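Local coordinates for protein chlamydomonas reinhardtii THB1 (PDB 6CII) that binds one heme per subunit as a group I truncated hemoglobin, its heme site holding cyanide here, and probably binds oxygen, at residues Y11-G16 with Q108-E113; K22-F27 with R51-F56; P35-F40 with F90-A95. One frame throughout, in Å; residues are numbered along the deposited sequence.

Contact 1: residues Y11-G16 with Q108-E113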
loop_
_atom_site.group_PDB
_atom_site.type_symbol
_atom_site.label_atom_id
_atom_site.label_comp_id
_atom_site.label_asym_id
_atom_site.label_seq_id
_atom_site.Cartn_x
_atom_site.Cartn_y
_atom_site.Cartn_z
ATOM N N TYR A 11 11.219 7.254 -0.130
ATOM C CA TYR A 11 11.666 5.868 -0.148
ATOM C C TYR A 11 13.053 5.703 0.450
ATOM O O TYR A 11 13.250 4.895 1.357
ATOM C CB TYR A 11 11.661 5.395 -1.591
ATOM C CG TYR A 11 12.160 3.993 -1.831
ATOM C CD1 TYR A 11 13.448 3.777 -2.348
ATOM C CD2 TYR A 11 11.340 2.899 -1.612
ATOM C CE1 TYR A 11 13.888 2.486 -2.621
ATOM C CE2 TYR A 11 11.771 1.600 -1.887
ATOM C CZ TYR A 11 13.050 1.412 -2.382
ATOM O OH TYR A 11 13.498 0.149 -2.703
ATOM N N SER A 12 14.040 6.454 -0.060
ATOM C CA SER A 12 15.390 6.305 0.466
ATOM C C SER A 12 15.467 6.720 1.925
ATOM O O SER A 12 16.126 6.045 2.732
ATOM C CB SER A 12 16.374 7.100 -0.384
ATOM O OG SER A 12 16.357 6.549 -1.677
ATOM N N ARG A 13 14.787 7.813 2.287
ATOM C CA ARG A 13 14.877 8.341 3.647
ATOM C C ARG A 13 14.242 7.404 4.661
ATOM O O ARG A 13 14.666 7.358 5.823
ATOM C CB ARG A 13 14.235 9.716 3.691
ATOM C CG ARG A 13 15.077 10.790 2.947
ATOM C CD ARG A 13 14.447 12.193 2.952
ATOM N NE ARG A 13 13.304 12.321 2.051
ATOM C CZ ARG A 13 12.057 12.548 2.466
ATOM N NH1 ARG A 13 11.816 12.697 3.758
ATOM N NH2 ARG A 13 11.060 12.656 1.603
ATOM N N MET A 14 13.232 6.648 4.246
ATOM C CA MET A 14 12.615 5.740 5.199
ATOM C C MET A 14 13.371 4.423 5.322
ATOM O O MET A 14 12.976 3.579 6.133
ATOM C CB MET A 14 11.139 5.505 4.824
ATOM C CG MET A 14 10.890 4.759 3.524
ATOM S SD MET A 14 9.157 4.884 2.954
ATOM C CE MET A 14 8.283 4.846 4.531
ATOM N N GLY A 15 14.462 4.248 4.582
ATOM C CA GLY A 15 15.236 3.026 4.665
ATOM C C GLY A 15 15.199 2.182 3.415
ATOM O O GLY A 15 15.770 1.083 3.410
ATOM N N GLY A 16 14.536 2.647 2.364
ATOM C CA GLY A 16 14.653 1.981 1.081
ATOM C C GLY A 16 14.005 0.612 1.053
ATOM O O GLY A 16 12.972 0.361 1.685
ATOM N N GLN A 108 7.998 10.189 12.479
ATOM C CA GLN A 108 6.649 10.719 12.329
ATOM C C GLN A 108 6.483 11.544 11.054
ATOM O O GLN A 108 5.451 11.442 10.372
ATOM C CB GLN A 108 6.286 11.544 13.563
ATOM C CG GLN A 108 4.975 12.275 13.455
ATOM C CD GLN A 108 3.761 11.360 13.544
ATOM O OE1 GLN A 108 3.844 10.245 14.075
ATOM N NE2 GLN A 108 2.621 11.831 13.022
ATOM N N GLU A 109 7.467 12.382 10.714
ATOM C CA GLU A 109 7.344 13.202 9.508
ATOM C C GLU A 109 7.304 12.337 8.252
ATOM O O GLU A 109 6.555 12.627 7.310
ATOM C CB GLU A 109 8.504 14.199 9.403
ATOM C CG GLU A 109 8.644 15.158 10.561
ATOM C CD GLU A 109 9.020 14.489 11.874
ATOM O OE1 GLU A 109 9.607 13.384 11.863
ATOM O OE2 GLU A 109 8.702 15.070 12.921
ATOM N N LEU A 110 8.118 11.273 8.217
ATOM C CA LEU A 110 8.129 10.407 7.046
ATOM C C LEU A 110 6.856 9.583 6.978
ATOM O O LEU A 110 6.294 9.375 5.895
ATOM C CB LEU A 110 9.358 9.487 7.076
ATOM C CG LEU A 110 10.711 10.194 7.185
ATOM C CD1 LEU A 110 11.855 9.214 7.009
ATOM C CD2 LEU A 110 10.783 11.252 6.148
ATOM N N LYS A 111 6.380 9.105 8.131
ATOM C CA LYS A 111 5.101 8.399 8.135
ATOM C C LYS A 111 3.970 9.283 7.598
ATOM O O LYS A 111 3.142 8.827 6.813
ATOM C CB LYS A 111 4.784 7.891 9.545
ATOM C CG LYS A 111 3.518 7.020 9.582
ATOM C CD LYS A 111 3.337 6.351 10.983
ATOM C CE LYS A 111 3.155 7.374 12.087
ATOM N NZ LYS A 111 1.779 7.894 12.045
ATOM N N ALA A 112 3.937 10.572 7.993
ATOM C CA ALA A 112 2.884 11.457 7.513
ATOM C C ALA A 112 2.971 11.633 6.013
ATOM O O ALA A 112 1.947 11.633 5.318
ATOM C CB ALA A 112 2.980 12.824 8.201
ATOM N N GLU A 113 4.190 11.793 5.493
ATOM C CA GLU A 113 4.355 11.938 4.053
ATOM C C GLU A 113 3.855 10.692 3.333
ATOM O O GLU A 113 3.106 10.775 2.351
ATOM C CB GLU A 113 5.820 12.195 3.709
ATOM C CG GLU A 113 5.961 12.497 2.220
ATOM C CD GLU A 113 7.345 12.977 1.816
ATOM O OE1 GLU A 113 8.200 13.172 2.701
ATOM O OE2 GLU A 113 7.554 13.159 0.597
#

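Contact 2: residues K22-F27 with R51-F56. With HEM (protoporphyrin IX containing Fe), chain B.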
loop_
_atom_site.group_PDB
_atom_site.type_symbol
_atom_site.label_atom_id
_atom_site.label_comp_id
_atom_site.label_asym_id
_atom_site.label_seq_id
_atom_site.Cartn_x
_atom_site.Cartn_y
_atom_site.Cartn_z
ATOM N N LYS A 22 9.661 -5.004 4.378
ATOM C CA LYS A 22 9.180 -5.372 5.704
ATOM C C LYS A 22 7.791 -4.794 5.958
ATOM O O LYS A 22 6.903 -5.493 6.464
ATOM C CB LYS A 22 10.171 -4.893 6.775
ATOM C CG LYS A 22 9.738 -5.172 8.218
ATOM C CD LYS A 22 9.687 -6.651 8.497
ATOM C CE LYS A 22 9.624 -6.906 10.012
ATOM N NZ LYS A 22 9.527 -8.365 10.263
ATOM N N ALA A 23 7.579 -3.527 5.599
ATOM C CA ALA A 23 6.277 -2.922 5.858
ATOM C C ALA A 23 5.184 -3.658 5.102
ATOM O O ALA A 23 4.131 -3.953 5.667
ATOM C CB ALA A 23 6.289 -1.439 5.480
ATOM N N VAL A 24 5.429 -3.990 3.834
ATOM C CA VAL A 24 4.420 -4.710 3.060
ATOM C C VAL A 24 4.169 -6.096 3.655
ATOM O O VAL A 24 3.029 -6.570 3.695
ATOM C CB VAL A 24 4.831 -4.782 1.576
ATOM C CG1 VAL A 24 3.918 -5.753 0.832
ATOM C CG2 VAL A 24 4.711 -3.401 0.946
ATOM N N ASP A 25 5.223 -6.766 4.134
ATOM C CA ASP A 25 5.030 -8.084 4.721
ATOM C C ASP A 25 4.125 -8.006 5.956
ATOM O O ASP A 25 3.180 -8.796 6.095
ATOM C CB ASP A 25 6.399 -8.681 5.043
ATOM C CG ASP A 25 6.350 -10.156 5.309
ATOM O OD1 ASP A 25 5.560 -10.871 4.662
ATOM O OD2 ASP A 25 7.128 -10.612 6.167
ATOM N N VAL A 26 4.397 -7.050 6.853
ATOM C CA VAL A 26 3.604 -6.901 8.083
ATOM C C VAL A 26 2.179 -6.487 7.745
ATOM O O VAL A 26 1.206 -7.006 8.295
ATOM C CB VAL A 26 4.253 -5.865 9.028
ATOM C CG1 VAL A 26 3.282 -5.552 10.208
ATOM C CG2 VAL A 26 5.595 -6.364 9.542
ATOM N N PHE A 27 2.061 -5.505 6.853
ATOM C CA PHE A 27 0.785 -5.012 6.351
ATOM C C PHE A 27 -0.123 -6.152 5.903
ATOM O O PHE A 27 -1.272 -6.249 6.347
ATOM C CB PHE A 27 1.150 -4.035 5.230
ATOM C CG PHE A 27 0.036 -3.542 4.376
ATOM C CD1 PHE A 27 -0.839 -2.560 4.826
ATOM C CD2 PHE A 27 -0.018 -3.939 3.050
ATOM C CE1 PHE A 27 -1.789 -2.021 3.993
ATOM C CE2 PHE A 27 -0.984 -3.430 2.195
ATOM C CZ PHE A 27 -1.878 -2.451 2.659
ATOM N N ARG A 51 4.769 -8.758 -3.824
ATOM C CA ARG A 51 5.695 -8.179 -4.792
ATOM C C ARG A 51 5.057 -6.999 -5.522
ATOM O O ARG A 51 5.713 -5.978 -5.753
ATOM C CB ARG A 51 6.171 -9.244 -5.789
ATOM C CG ARG A 51 6.875 -8.645 -6.996
ATOM C CD ARG A 51 7.472 -9.708 -7.907
ATOM N NE ARG A 51 8.596 -10.388 -7.268
ATOM C CZ ARG A 51 9.827 -9.886 -7.193
ATOM N NH1 ARG A 51 10.091 -8.697 -7.714
ATOM N NH2 ARG A 51 10.791 -10.573 -6.595
ATOM N N LYS A 52 3.776 -7.118 -5.893
ATOM C CA LYS A 52 3.129 -6.014 -6.586
ATOM C C LYS A 52 3.020 -4.797 -5.690
ATOM O O LYS A 52 3.230 -3.664 -6.142
ATOM C CB LYS A 52 1.747 -6.431 -7.065
ATOM C CG LYS A 52 1.803 -7.420 -8.213
ATOM C CD LYS A 52 0.385 -7.888 -8.460
ATOM C CE LYS A 52 0.197 -8.631 -9.750
ATOM N NZ LYS A 52 -1.250 -9.011 -9.802
ATOM N N GLN A 53 2.700 -5.012 -4.413
ATOM C CA GLN A 53 2.546 -3.869 -3.523
ATOM C C GLN A 53 3.887 -3.201 -3.257
ATOM O O GLN A 53 3.963 -1.971 -3.200
ATOM C CB GLN A 53 1.870 -4.314 -2.210
ATOM C CG GLN A 53 1.459 -3.136 -1.309
ATOM C CD GLN A 53 0.400 -2.252 -1.960
ATOM O OE1 GLN A 53 0.685 -1.216 -2.566
ATOM N NE2 GLN A 53 -0.837 -2.657 -1.812
ATOM N N VAL A 54 4.951 -3.987 -3.088
ATOM C CA VAL A 54 6.270 -3.388 -2.947
ATOM C C VAL A 54 6.573 -2.514 -4.159
ATOM O O VAL A 54 7.040 -1.379 -4.012
ATOM C CB VAL A 54 7.354 -4.460 -2.739
ATOM C CG1 VAL A 54 8.740 -3.804 -2.801
ATOM C CG2 VAL A 54 7.156 -5.139 -1.388
ATOM N N ALA A 55 6.281 -3.017 -5.371
ATOM C CA ALA A 55 6.611 -2.251 -6.575
ATOM C C ALA A 55 5.833 -0.947 -6.623
ATOM O O ALA A 55 6.389 0.117 -6.962
ATOM C CB ALA A 55 6.343 -3.099 -7.833
ATOM N N PHE A 56 4.556 -0.995 -6.239
ATOM C CA PHE A 56 3.740 0.211 -6.267
ATOM C C PHE A 56 4.217 1.212 -5.236
ATOM O O PHE A 56 4.393 2.398 -5.539
ATOM C CB PHE A 56 2.268 -0.102 -6.021
ATOM C CG PHE A 56 1.427 1.138 -6.007
ATOM C CD1 PHE A 56 1.130 1.790 -7.188
ATOM C CD2 PHE A 56 0.990 1.693 -4.809
ATOM C CE1 PHE A 56 0.382 2.979 -7.181
ATOM C CE2 PHE A 56 0.252 2.878 -4.805
ATOM C CZ PHE A 56 -0.045 3.504 -5.988
HETATM C CHA HEM B . -4.532 -5.340 -6.012
HETATM C CHB HEM B . -2.650 -1.158 -4.308
HETATM C CHC HEM B . -6.637 -0.590 -1.459
HETATM C CHD HEM B . -7.944 -5.245 -2.497
HETATM C C1A HEM B . -3.734 -4.242 -5.794
HETATM C C2A HEM B . -2.477 -4.006 -6.463
HETATM C C3A HEM B . -1.964 -2.873 -5.988
HETATM C C4A HEM B . -2.843 -2.333 -4.994
HETATM C CMA HEM B . -0.637 -2.180 -6.369
HETATM C CAA HEM B . -1.908 -4.950 -7.548
HETATM C CBA HEM B . -2.530 -4.530 -8.888
HETATM C CGA HEM B . -1.864 -5.268 -10.013
HETATM O O1A HEM B . -0.839 -4.751 -10.518
HETATM O O2A HEM B . -2.345 -6.370 -10.378
HETATM C C1B HEM B . -3.571 -0.689 -3.385
HETATM C C2B HEM B . -3.379 0.493 -2.594
HETATM C C3B HEM B . -4.443 0.668 -1.808
HETATM C C4B HEM B . -5.386 -0.410 -2.058
HETATM C CMB HEM B . -2.130 1.395 -2.677
HETATM C CAB HEM B . -4.571 1.851 -0.831
HETATM C CBB HEM B . -5.328 1.799 0.260
HETATM C C1C HEM B . -7.300 -1.805 -1.514
HETATM C C2C HEM B . -8.525 -2.136 -0.808
HETATM C C3C HEM B . -8.871 -3.403 -1.112
HETATM C C4C HEM B . -7.871 -3.954 -1.996
HETATM C CMC HEM B . -9.270 -1.117 0.088
HETATM C CAC HEM B . -10.077 -4.251 -0.620
HETATM C CBC HEM B . -10.365 -4.233 0.672
HETATM C C1D HEM B . -7.070 -5.636 -3.507
HETATM C C2D HEM B . -7.090 -6.952 -4.075
HETATM C C3D HEM B . -6.161 -7.009 -5.053
HETATM C C4D HEM B . -5.529 -5.721 -5.143
HETATM C CMD HEM B . -8.023 -8.089 -3.598
HETATM C CAD HEM B . -5.841 -8.242 -5.919
HETATM C CBD HEM B . -6.916 -8.397 -6.995
HETATM C CGD HEM B . -6.620 -9.627 -7.827
HETATM O O1D HEM B . -7.544 -10.458 -8.015
HETATM O O2D HEM B . -5.466 -9.767 -8.307
HETATM N NA HEM B . -3.916 -3.187 -4.913
HETATM N NB HEM B . -4.811 -1.231 -3.022
HETATM N NC HEM B . -6.946 -2.936 -2.265
HETATM N ND HEM B . -6.094 -4.899 -4.180
HETATM FE FE HEM B . -5.425 -3.077 -3.622
#

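Contact 3: residues P35-F40 with F90-A95. With HEM (protoporphyrin IX containing Fe), chain B.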
loop_
_atom_site.group_PDB
_atom_site.type_symbol
_atom_site.label_atom_id
_atom_site.label_comp_id
_atom_site.label_asym_id
_atom_site.label_seq_id
_atom_site.Cartn_x
_atom_site.Cartn_y
_atom_site.Cartn_z
ATOM N N PRO A 35 -10.862 -9.733 9.903
ATOM C CA PRO A 35 -12.052 -10.351 9.306
ATOM C C PRO A 35 -12.772 -9.464 8.319
ATOM O O PRO A 35 -13.540 -9.990 7.507
ATOM C CB PRO A 35 -12.941 -10.641 10.524
ATOM C CG PRO A 35 -12.008 -10.724 11.661
ATOM C CD PRO A 35 -10.914 -9.747 11.379
ATOM N N GLN A 36 -12.568 -8.145 8.370
ATOM C CA GLN A 36 -13.248 -7.245 7.447
ATOM C C GLN A 36 -12.562 -7.171 6.095
ATOM O O GLN A 36 -13.192 -6.756 5.114
ATOM C CB GLN A 36 -13.331 -5.839 8.036
ATOM C CG GLN A 36 -14.264 -5.730 9.216
ATOM C CD GLN A 36 -14.332 -4.313 9.724
ATOM O OE1 GLN A 36 -15.010 -3.463 9.142
ATOM N NE2 GLN A 36 -13.593 -4.034 10.793
ATOM N N LEU A 37 -11.302 -7.573 6.020
ATOM C CA LEU A 37 -10.531 -7.450 4.795
ATOM C C LEU A 37 -10.075 -8.773 4.233
ATOM O O LEU A 37 -9.916 -8.876 3.015
ATOM C CB LEU A 37 -9.281 -6.588 5.049
ATOM C CG LEU A 37 -9.592 -5.167 5.488
ATOM C CD1 LEU A 37 -8.267 -4.478 5.818
ATOM C CD2 LEU A 37 -10.287 -4.420 4.362
ATOM N N ALA A 38 -9.803 -9.756 5.098
ATOM C CA ALA A 38 -9.310 -11.060 4.655
ATOM C C ALA A 38 -10.122 -11.673 3.521
ATOM O O ALA A 38 -9.508 -12.278 2.623
ATOM C CB ALA A 38 -9.245 -12.020 5.858
ATOM N N PRO A 39 -11.456 -11.580 3.486
ATOM C CA PRO A 39 -12.187 -12.255 2.403
ATOM C C PRO A 39 -11.822 -11.766 1.014
ATOM O O PRO A 39 -11.914 -12.554 0.059
ATOM C CB PRO A 39 -13.650 -11.959 2.738
ATOM C CG PRO A 39 -13.636 -11.877 4.254
ATOM C CD PRO A 39 -12.370 -11.143 4.563
ATOM N N PHE A 40 -11.381 -10.505 0.879
ATOM C CA PHE A 40 -10.953 -10.006 -0.423
ATOM C C PHE A 40 -9.688 -10.695 -0.912
ATOM O O PHE A 40 -9.464 -10.770 -2.127
ATOM C CB PHE A 40 -10.733 -8.496 -0.364
ATOM C CG PHE A 40 -12.003 -7.708 -0.247
ATOM C CD1 PHE A 40 -12.444 -7.245 0.978
ATOM C CD2 PHE A 40 -12.775 -7.464 -1.362
ATOM C CE1 PHE A 40 -13.621 -6.541 1.081
ATOM C CE2 PHE A 40 -13.958 -6.753 -1.255
ATOM C CZ PHE A 40 -14.377 -6.300 -0.031
ATOM N N PHE A 90 -10.967 1.100 2.240
ATOM C CA PHE A 90 -9.779 1.907 2.011
ATOM C C PHE A 90 -9.248 2.478 3.318
ATOM O O PHE A 90 -8.043 2.413 3.581
ATOM C CB PHE A 90 -10.080 3.011 1.001
ATOM C CG PHE A 90 -8.880 3.835 0.635
ATOM C CD1 PHE A 90 -8.474 4.891 1.444
ATOM C CD2 PHE A 90 -8.172 3.565 -0.517
ATOM C CE1 PHE A 90 -7.362 5.648 1.115
ATOM C CE2 PHE A 90 -7.071 4.328 -0.867
ATOM C CZ PHE A 90 -6.663 5.363 -0.058
ATOM N N ASP A 91 -10.134 2.989 4.181
ATOM C CA ASP A 91 -9.671 3.535 5.453
ATOM C C ASP A 91 -9.064 2.456 6.328
ATOM O O ASP A 91 -8.045 2.692 6.988
ATOM C CB ASP A 91 -10.815 4.210 6.214
ATOM C CG ASP A 91 -11.258 5.509 5.588
ATOM O OD1 ASP A 91 -10.484 6.151 4.847
ATOM O OD2 ASP A 91 -12.417 5.891 5.845
ATOM N N LEU A 92 -9.659 1.260 6.335
ATOM C CA LEU A 92 -9.096 0.179 7.133
ATOM C C LEU A 92 -7.709 -0.189 6.635
ATOM O O LEU A 92 -6.803 -0.490 7.438
ATOM C CB LEU A 92 -10.013 -1.042 7.089
ATOM C CG LEU A 92 -11.416 -0.951 7.711
ATOM C CD1 LEU A 92 -12.056 -2.339 7.547
ATOM C CD2 LEU A 92 -11.373 -0.544 9.193
ATOM N N VAL A 93 -7.542 -0.231 5.307
ATOM C CA VAL A 93 -6.254 -0.607 4.723
ATOM C C VAL A 93 -5.206 0.440 5.037
ATOM O O VAL A 93 -4.079 0.117 5.418
ATOM C CB VAL A 93 -6.412 -0.822 3.210
ATOM C CG1 VAL A 93 -5.040 -0.875 2.568
ATOM C CG2 VAL A 93 -7.108 -2.126 2.987
ATOM N N ALA A 94 -5.577 1.713 4.914
ATOM C CA ALA A 94 -4.655 2.796 5.223
ATOM C C ALA A 94 -4.223 2.750 6.676
ATOM O O ALA A 94 -3.041 2.959 6.987
ATOM C CB ALA A 94 -5.316 4.138 4.902
ATOM N N ALA A 95 -5.162 2.445 7.580
ATOM C CA ALA A 95 -4.840 2.394 8.998
ATOM C C ALA A 95 -3.909 1.231 9.317
ATOM O O ALA A 95 -3.028 1.354 10.174
ATOM C CB ALA A 95 -6.129 2.291 9.816
HETATM C CHA HEM B . -4.532 -5.340 -6.012
HETATM C CHB HEM B . -2.650 -1.158 -4.308
HETATM C CHC HEM B . -6.637 -0.590 -1.459
HETATM C CHD HEM B . -7.944 -5.245 -2.497
HETATM C C1A HEM B . -3.734 -4.242 -5.794
HETATM C C2A HEM B . -2.477 -4.006 -6.463
HETATM C C3A HEM B . -1.964 -2.873 -5.988
HETATM C C4A HEM B . -2.843 -2.333 -4.994
HETATM C CMA HEM B . -0.637 -2.180 -6.369
HETATM C CAA HEM B . -1.908 -4.950 -7.548
HETATM C CBA HEM B . -2.530 -4.530 -8.888
HETATM C CGA HEM B . -1.864 -5.268 -10.013
HETATM O O1A HEM B . -0.839 -4.751 -10.518
HETATM O O2A HEM B . -2.345 -6.370 -10.378
HETATM C C1B HEM B . -3.571 -0.689 -3.385
HETATM C C2B HEM B . -3.379 0.493 -2.594
HETATM C C3B HEM B . -4.443 0.668 -1.808
HETATM C C4B HEM B . -5.386 -0.410 -2.058
HETATM C CMB HEM B . -2.130 1.395 -2.677
HETATM C CAB HEM B . -4.571 1.851 -0.831
HETATM C CBB HEM B . -5.328 1.799 0.260
HETATM C C1C HEM B . -7.300 -1.805 -1.514
HETATM C C2C HEM B . -8.525 -2.136 -0.808
HETATM C C3C HEM B . -8.871 -3.403 -1.112
HETATM C C4C HEM B . -7.871 -3.954 -1.996
HETATM C CMC HEM B . -9.270 -1.117 0.088
HETATM C CAC HEM B . -10.077 -4.251 -0.620
HETATM C CBC HEM B . -10.365 -4.233 0.672
HETATM C C1D HEM B . -7.070 -5.636 -3.507
HETATM C C2D HEM B . -7.090 -6.952 -4.075
HETATM C C3D HEM B . -6.161 -7.009 -5.053
HETATM C C4D HEM B . -5.529 -5.721 -5.143
HETATM C CMD HEM B . -8.023 -8.089 -3.598
HETATM C CAD HEM B . -5.841 -8.242 -5.919
HETATM C CBD HEM B . -6.916 -8.397 -6.995
HETATM C CGD HEM B . -6.620 -9.627 -7.827
HETATM O O1D HEM B . -7.544 -10.458 -8.015
HETATM O O2D HEM B . -5.466 -9.767 -8.307
HETATM N NA HEM B . -3.916 -3.187 -4.913
HETATM N NB HEM B . -4.811 -1.231 -3.022
HETATM N NC HEM B . -6.946 -2.936 -2.265
HETATM N ND HEM B . -6.094 -4.899 -4.180
HETATM FE FE HEM B . -5.425 -3.077 -3.622
#

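Contact 1: residues Y11-G16 with Q108-E113
A small surface contact joins the end of the first short helix, at Arg13 and Met14, to the first turns of helix 108-126, where Leu110 and Glu113 face it. The two stretches bury 209 Å² between them, and 91 residues of chain separate them. The polar part is a salt bridge at the solvent-facing side. Arg13 bends at chi3 (-74°), which turns its guanidinium across the end of Glu113, a side chain that reaches out fully extended. NH2 of Arg13 meets OE1 of Glu113 at 3.1 Å in a practically straight bond, the acceptor lying in the guanidinium plane and the hydrogen arriving on the syn side of the carboxylate, though 28° out of its plane. The long, flexible arginine suits this place because it has a second acceptor to serve: its NE is bonded to the backbone oxygen of Asp8, which restrains the head group.

Beside the ion pair lies the apolar part. Leu110 sends CD1 to within 3.6 Å of the carbonyl O of Arg13, and the same methyl stands 4.4 Å from CB of Met14, a branched end fitting the turn where the backbone leaves the helix. That turn is a Schellman motif, made by the Gly15-Gly16 pair that closes the first helix in truncated hemoglobins. Gly16 N reaches Tyr11 O at 2.8 Å and Gly15 N reaches Ser12 O at 3.1 Å. Glycine suits position 15 because its phi of 113° would drive any beta carbon against the carbonyl oxygen of Met14. Gly16 then lays its CA 3.8 Å above the plane of the Tyr11 ring, over its centre. Leu10, on the same short helix, also touches Leu110 and Glu113.

Contact 2: residues K22-F27 with R51-F56
Val24 of helix 16-33 wedges its beta-branched end between Val54 and the aliphatic part of Gln53. Its CB stands 3.8 Å from CG2 of Val54, and its CG1 lies 3.9 Å from CB of Gln53. Short, rigid valines suit the point where the backbones come closest, Val24 and Val54 having their CA atoms 6.4 Å apart. Gln53 is the two-faced member: its methylene carbons pack on Val24, while a bend at chi2 (64°) swings its amide away toward the heme. There NE2 passes 3.4 Å from the heme CHB carbon and 4.1 Å from CE2 of Phe27, with amide and ring planes nearly perpendicular. Bound cyanide touches Gln53, and a hydrogen bond from its NE2 to Tyr28 OH fixes how the amide is turned on the distal side.

Lys52 runs extended past the porphyrin rim, and its NZ gives a 2.9 Å hydrogen bond to propionate oxygen O2A. It is linked to the heme in another structure of this protein, consistent with a distal lysine that can coordinate iron; with cyanide bound it reaches the propionate instead. Phe56 brings its CE2 atom within 3.5 Å of the heme methyl CMB.

The segment axes pass 9.5 Å apart at 134°, a roughly antiparallel pair within the 2-on-2 globin fold; from the fold's other pair, helix 87-103 packs Val93 and Leu97 on Phe27, and Thr100 on Ala23 and Val26.

Contact 3: residues P35-F40 with F90-A95
Leu37 forks between protein and heme. One branch, CD1, rests 3.9 Å from CG2 of Val93 and 4.1 Å from CB of Leu92; the other, CD2, comes 3.7 Å from the heme vinyl carbon CBC. In the 2-on-2 globin fold this is where the segment entering the short helix 38-41 meets helix 87-103. Val93 works both ways too, with CG1 3.5 Å from the other vinyl end, CBB.

Outside this buried pair, the carboxamide of Gln36 lies against Leu92, its OE1 3.5 Å from the CD1 methyl. The extended glutamine crosses the leucine at about a right angle, and its CB also packs on this methyl. A long polar side chain suits such an exposed rim, where aliphatic carbon and carboxamide both lie on the leucine.

Two aromatic rings add to the apolar side of the pocket, Phe40 and Phe90 each presenting a face to a vinyl group, and helix 108-126 packs on Phe90 through Arg122, Ile125 and Phe126. On Phe40 the vinyl CBC sits 3.7 Å above the ring plane, displaced toward the rim, and the carbonyl O of Leu37 lies at the ring's edge, in its plane.

Contacts 2 and 3 line different sides of one heme pocket, and contact 1 stands apart from it, with the side chain of Met14 about 13 Å from the heme. Contact 2 offers Gln53, whose side chain is about 3 Å from cyanide; contact 3 walls the vinyl edge, its Val93 side chain about 5 Å from the same ligand. They meet directly where Phe27 CE1 packs 3.4 Å from Val93 O, although their centres are about 15 Å apart. Both lie inside the span of chain closed by contact 1, whose centre is about 15 Å from that of contact 2 and about 23 Å from that of contact 3, across the middle of the molecule.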